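Local coordinates for scaffolding protein (Clostridium cellulolyticum, PDB 1G43) that probably binds crystalline cellulose, as the family IIIa cellulose-binding module of a scaffoldin that anchors the cellulosome to its substrate, at residues G4-Q9 and T153-S158; V8-G13 and M141-I146. All blocks are in the same frame, centred on the assembly; numbering follows the deposited sequence.

Interaction 1 (G4-Q9 and T153-S158)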
loop_
_atom_site.group_PDB
_atom_site.type_symbol
_atom_site.label_atom_id
_atom_site.label_comp_id
_atom_site.label_asym_id
_atom_site.label_seq_id
_atom_site.Cartn_x
_atom_site.Cartn_y
_atom_site.Cartn_z
ATOM N N GLY A 4 9.569 -11.179 7.095
ATOM C CA GLY A 4 10.054 -11.713 5.824
ATOM C C GLY A 4 9.184 -12.801 5.205
ATOM O O GLY A 4 9.650 -13.628 4.419
ATOM N N VAL A 5 7.915 -12.796 5.588
ATOM C CA VAL A 5 6.933 -13.732 5.082
ATOM C C VAL A 5 6.621 -13.296 3.662
ATOM O O VAL A 5 6.177 -14.088 2.829
ATOM C CB VAL A 5 5.692 -13.677 5.977
ATOM C CG1 VAL A 5 4.424 -13.936 5.171
ATOM C CG2 VAL A 5 5.841 -14.727 7.086
ATOM N N VAL A 6 6.852 -12.013 3.395
ATOM C CA VAL A 6 6.643 -11.444 2.057
ATOM C C VAL A 6 7.703 -10.394 1.769
ATOM O O VAL A 6 8.308 -9.839 2.676
ATOM C CB VAL A 6 5.240 -10.796 1.905
ATOM C CG1 VAL A 6 4.189 -11.808 2.244
ATOM C CG2 VAL A 6 5.103 -9.564 2.788
ATOM N N SER A 7 7.935 -10.146 0.495
ATOM C CA SER A 7 8.886 -9.142 0.060
ATOM C C SER A 7 7.998 -8.103 -0.631
ATOM O O SER A 7 6.991 -8.474 -1.238
ATOM C CB SER A 7 9.838 -9.779 -0.955
ATOM O OG SER A 7 10.625 -8.809 -1.650
ATOM N N VAL A 8 8.341 -6.822 -0.573
ATOM C CA VAL A 8 7.488 -5.836 -1.254
ATOM C C VAL A 8 8.209 -4.760 -2.071
ATOM O O VAL A 8 9.219 -4.211 -1.637
ATOM C CB VAL A 8 6.572 -5.103 -0.254
ATOM C CG1 VAL A 8 5.713 -4.066 -1.014
ATOM C CG2 VAL A 8 5.707 -6.108 0.506
ATOM N N GLN A 9 7.705 -4.475 -3.258
ATOM C CA GLN A 9 8.281 -3.429 -4.082
ATOM C C GLN A 9 7.257 -2.322 -4.231
ATOM O O GLN A 9 6.042 -2.559 -4.132
ATOM C CB GLN A 9 8.699 -3.958 -5.439
ATOM C CG GLN A 9 10.072 -4.571 -5.421
ATOM C CD GLN A 9 10.523 -4.970 -6.799
ATOM O OE1 GLN A 9 9.876 -5.781 -7.476
ATOM N NE2 GLN A 9 11.620 -4.400 -7.237
ATOM N N THR A 153 1.068 -8.872 12.165
ATOM C CA THR A 153 2.458 -8.631 12.535
ATOM C C THR A 153 3.283 -8.194 11.315
ATOM O O THR A 153 3.071 -8.674 10.193
ATOM C CB THR A 153 3.108 -9.883 13.197
ATOM O OG1 THR A 153 3.367 -10.884 12.201
ATOM C CG2 THR A 153 2.168 -10.475 14.251
ATOM N N LEU A 154 4.207 -7.266 11.545
ATOM C CA LEU A 154 5.064 -6.709 10.500
ATOM C C LEU A 154 5.840 -7.775 9.767
ATOM O O LEU A 154 6.567 -8.545 10.391
ATOM C CB LEU A 154 6.047 -5.710 11.127
ATOM C CG LEU A 154 6.950 -4.860 10.232
ATOM C CD1 LEU A 154 6.139 -3.857 9.443
ATOM C CD2 LEU A 154 7.919 -4.106 11.129
ATOM N N ALA A 155 5.707 -7.809 8.445
ATOM C CA ALA A 155 6.397 -8.799 7.633
ATOM C C ALA A 155 7.460 -8.176 6.731
ATOM O O ALA A 155 8.390 -8.863 6.291
ATOM C CB ALA A 155 5.383 -9.578 6.796
ATOM N N TYR A 156 7.310 -6.878 6.456
ATOM C CA TYR A 156 8.240 -6.126 5.599
ATOM C C TYR A 156 8.190 -4.618 5.899
ATOM O O TYR A 156 7.139 -4.070 6.263
ATOM C CB TYR A 156 7.903 -6.344 4.128
ATOM C CG TYR A 156 8.726 -5.505 3.165
ATOM C CD1 TYR A 156 9.982 -5.932 2.714
ATOM C CD2 TYR A 156 8.264 -4.251 2.741
ATOM C CE1 TYR A 156 10.762 -5.120 1.866
ATOM C CE2 TYR A 156 9.030 -3.431 1.895
ATOM C CZ TYR A 156 10.273 -3.868 1.464
ATOM O OH TYR A 156 11.009 -3.034 0.649
ATOM N N GLY A 157 9.340 -3.960 5.769
ATOM C CA GLY A 157 9.413 -2.529 5.992
ATOM C C GLY A 157 9.519 -2.025 7.419
ATOM O O GLY A 157 9.976 -2.721 8.325
ATOM N N SER A 158 9.083 -0.787 7.616
ATOM C CA SER A 158 9.143 -0.160 8.924
ATOM C C SER A 158 7.991 0.827 9.090
ATOM O O SER A 158 7.287 1.126 8.124
ATOM C CB SER A 158 10.469 0.574 9.068
ATOM O OG SER A 158 10.741 1.268 7.864
#

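Interaction 2 (V8-G13 and M141-I146)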
loop_
_atom_site.group_PDB
_atom_site.type_symbol
_atom_site.label_atom_id
_atom_site.label_comp_id
_atom_site.label_asym_id
_atom_site.label_seq_id
_atom_site.Cartn_x
_atom_site.Cartn_y
_atom_site.Cartn_z
ATOM N N VAL A 8 8.341 -6.822 -0.573
ATOM C CA VAL A 8 7.488 -5.836 -1.254
ATOM C C VAL A 8 8.209 -4.760 -2.071
ATOM O O VAL A 8 9.219 -4.211 -1.637
ATOM C CB VAL A 8 6.572 -5.103 -0.254
ATOM C CG1 VAL A 8 5.713 -4.066 -1.014
ATOM C CG2 VAL A 8 5.707 -6.108 0.506
ATOM N N GLN A 9 7.705 -4.475 -3.258
ATOM C CA GLN A 9 8.281 -3.429 -4.082
ATOM C C GLN A 9 7.257 -2.322 -4.231
ATOM O O GLN A 9 6.042 -2.559 -4.132
ATOM C CB GLN A 9 8.699 -3.958 -5.439
ATOM C CG GLN A 9 10.072 -4.571 -5.421
ATOM C CD GLN A 9 10.523 -4.970 -6.799
ATOM O OE1 GLN A 9 9.876 -5.781 -7.476
ATOM N NE2 GLN A 9 11.620 -4.400 -7.237
ATOM N N PHE A 10 7.745 -1.115 -4.494
ATOM C CA PHE A 10 6.886 0.046 -4.563
ATOM C C PHE A 10 7.230 0.987 -5.718
ATOM O O PHE A 10 8.334 0.947 -6.235
ATOM C CB PHE A 10 7.021 0.763 -3.216
ATOM C CG PHE A 10 6.388 2.119 -3.163
ATOM C CD1 PHE A 10 5.094 2.275 -2.718
ATOM C CD2 PHE A 10 7.105 3.240 -3.526
ATOM C CE1 PHE A 10 4.504 3.553 -2.625
ATOM C CE2 PHE A 10 6.542 4.501 -3.444
ATOM C CZ PHE A 10 5.238 4.663 -2.992
ATOM N N ASN A 11 6.263 1.812 -6.126
ATOM C CA ASN A 11 6.444 2.819 -7.182
ATOM C C ASN A 11 5.221 3.731 -7.148
ATOM O O ASN A 11 4.161 3.319 -6.676
ATOM C CB ASN A 11 6.645 2.163 -8.584
ATOM C CG ASN A 11 5.385 2.188 -9.492
ATOM O OD1 ASN A 11 4.839 3.248 -9.827
ATOM N ND2 ASN A 11 4.950 1.001 -9.925
ATOM N N ASN A 12 5.379 4.979 -7.570
ATOM C CA ASN A 12 4.260 5.914 -7.632
ATOM C C ASN A 12 4.318 6.667 -8.969
ATOM O O ASN A 12 3.905 7.819 -9.072
ATOM C CB ASN A 12 4.291 6.909 -6.461
ATOM C CG ASN A 12 5.634 7.578 -6.306
ATOM O OD1 ASN A 12 6.439 7.613 -7.244
ATOM N ND2 ASN A 12 5.885 8.122 -5.121
ATOM N N GLY A 13 4.828 6.006 -10.000
ATOM C CA GLY A 13 4.922 6.643 -11.306
ATOM C C GLY A 13 5.580 8.006 -11.206
ATOM O O GLY A 13 5.199 8.952 -11.908
ATOM N N MET A 141 10.647 -0.570 -6.903
ATOM C CA MET A 141 11.924 -0.621 -6.222
ATOM C C MET A 141 11.713 -1.040 -4.761
ATOM O O MET A 141 10.609 -0.942 -4.238
ATOM C CB MET A 141 12.592 0.746 -6.277
ATOM C CG MET A 141 11.859 1.819 -5.482
ATOM S SD MET A 141 12.752 3.376 -5.663
ATOM C CE MET A 141 12.689 4.039 -4.008
ATOM N N ASP A 142 12.772 -1.495 -4.104
ATOM C CA ASP A 142 12.690 -1.897 -2.703
ATOM C C ASP A 142 12.658 -0.613 -1.901
ATOM O O ASP A 142 13.672 0.071 -1.807
ATOM C CB ASP A 142 13.931 -2.690 -2.301
ATOM C CG ASP A 142 13.896 -3.136 -0.840
ATOM O OD1 ASP A 142 13.042 -3.984 -0.461
ATOM O OD2 ASP A 142 14.734 -2.633 -0.061
ATOM N N TRP A 143 11.508 -0.273 -1.341
ATOM C CA TRP A 143 11.377 0.950 -0.570
ATOM C C TRP A 143 10.874 0.516 0.807
ATOM O O TRP A 143 9.744 0.052 0.983
ATOM C CB TRP A 143 10.407 1.905 -1.291
ATOM C CG TRP A 143 10.055 3.191 -0.568
ATOM C CD1 TRP A 143 8.806 3.610 -0.227
ATOM C CD2 TRP A 143 10.958 4.231 -0.132
ATOM N NE1 TRP A 143 8.867 4.838 0.391
ATOM C CE2 TRP A 143 10.172 5.241 0.464
ATOM C CE3 TRP A 143 12.347 4.403 -0.192
ATOM C CZ2 TRP A 143 10.726 6.406 1.004
ATOM C CZ3 TRP A 143 12.908 5.566 0.349
ATOM C CH2 TRP A 143 12.100 6.548 0.940
ATOM N N GLN A 144 11.757 0.679 1.777
ATOM C CA GLN A 144 11.522 0.296 3.160
ATOM C C GLN A 144 10.647 1.234 3.985
ATOM O O GLN A 144 10.413 0.979 5.181
ATOM C CB GLN A 144 12.874 0.165 3.847
ATOM C CG GLN A 144 12.868 -0.791 4.987
ATOM C CD GLN A 144 13.182 -2.197 4.540
ATOM O OE1 GLN A 144 13.423 -2.456 3.330
ATOM N NE2 GLN A 144 13.188 -3.128 5.503
ATOM N N LYS A 145 10.179 2.322 3.378
ATOM C CA LYS A 145 9.342 3.263 4.117
ATOM C C LYS A 145 7.826 2.981 4.032
ATOM O O LYS A 145 6.987 3.814 4.407
ATOM C CB LYS A 145 9.632 4.708 3.696
ATOM C CG LYS A 145 10.974 5.273 4.150
ATOM C CD LYS A 145 11.141 5.151 5.637
ATOM C CE LYS A 145 12.126 6.180 6.190
ATOM N NZ LYS A 145 11.512 7.546 6.167
ATOM N N ILE A 146 7.471 1.810 3.527
ATOM C CA ILE A 146 6.069 1.433 3.499
ATOM C C ILE A 146 6.030 0.123 4.263
ATOM O O ILE A 146 7.058 -0.549 4.404
ATOM C CB ILE A 146 5.523 1.295 2.066
ATOM C CG1 ILE A 146 6.543 0.635 1.147
ATOM C CG2 ILE A 146 5.103 2.669 1.549
ATOM C CD1 ILE A 146 6.319 -0.848 0.974
HETATM O O HOH W 1 9.052 -1.352 -1.213
#

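Interaction 1 (G4-Q9 and T153-S158)
V8 and Y156 meet in a mainly apolar contact that joins the two sheets of the beta-sandwich, where the first strand of one sheet lies against the end of strand 153-155, an outermost strand of the other. The phenol ring lies across the strand at V8: CB of V8 sits over one ring face, 3.9 Å from the centroid and 27° off the normal, and its closest ring atom is CD2 of Y156 at 3.5 Å. The backbone N of V8 stands over the middle of the ring, 3.7 Å above its plane. Y156 gets there because its CG is anti to its own backbone N (chi1 175°), which carries the ring out to V8, over its N and CB. At the far end OH of Y156 comes to 3.1 Å from V8 O, but its main polar partner is D142, with a weak bond to W143 O besides.

A155 and Y156 both face A148 on the neighbouring strand 147-150, a classic beta bulge, and the chain turns a corner at Y156. Two consecutive residues thus point toward segment 4-9: A155 meets G4, V5 and V6, its CB touching V6 CG2 at 4.0 Å and V5 CB at 4.2 Å, while the ring takes V8. The single backbone hydrogen bond across the contact runs from G4 N to A155 O at 2.7 Å. V6 and V8 also pack on V28 of strand 18-30, and A155 packs on V150.

Interaction 2 (V8-G13 and M141-I146)
Water 1 is gripped from both segments: it accepts from W143 N at 2.7 Å and lies within donating distance of two carbonyls, V8 O at 2.9 Å and W143 O. Further acceptors lie nearby, so which of them take its protons is not settled. Next to it the backbones join directly. F10 and M141 form one antiparallel hydrogen-bonded pair, F10 N to M141 O at 2.9 Å and M141 N to F10 O at 2.8 Å; Q9 CA adds a CA-H...O contact to M141 O. This lone bridge ties the long loop before strand 147-150 to the edge of strand 6-11, whose other edge pairs with strand 18-30.

The F10 and W143 side chains run side by side in the same direction, each with CG anti to its backbone N. W143 CD1 rests over one face of the phenyl ring, 3.7 Å from F10 CD2, yet the planes meet obliquely at 35°. K145 CB lies over a face of the indole, and W143 NE1 bonds to S133 O. Deeper in, CD1 of I146 touches V8 CG1 at 3.8 Å, and Y45 of strand 41-47 meets both F10 and I146 from the opposing sheet. Between loop and strand 6-11, then, the backbone pairing stops at a single bridge that the water extends, and side chains continue the contact inward.

Overall arrangement
Both contacts lean on strand 6-11 and share V8 and Q9: interaction 1 uses its beginning, interaction 2 its end, and their centres are 11 Å apart. Each is partly buried: V6, V8 and A155 in interaction 1 and V8, F10 and I146 in interaction 2 are buried, while Y156, M141, W143 and the exposed D142 lie nearer the surface. The chemistry differs. In 4-9 with 153-158 an aromatic face and small aliphatic groups do most of the work, whereas in 8-13 with 141-146 a backbone bridge and a water bring a loop against the strand. A probable hydrogen bond between Y156 OH and D142 OD1 joins the two, and S158 OG hydrogen-bonds with Q144 O.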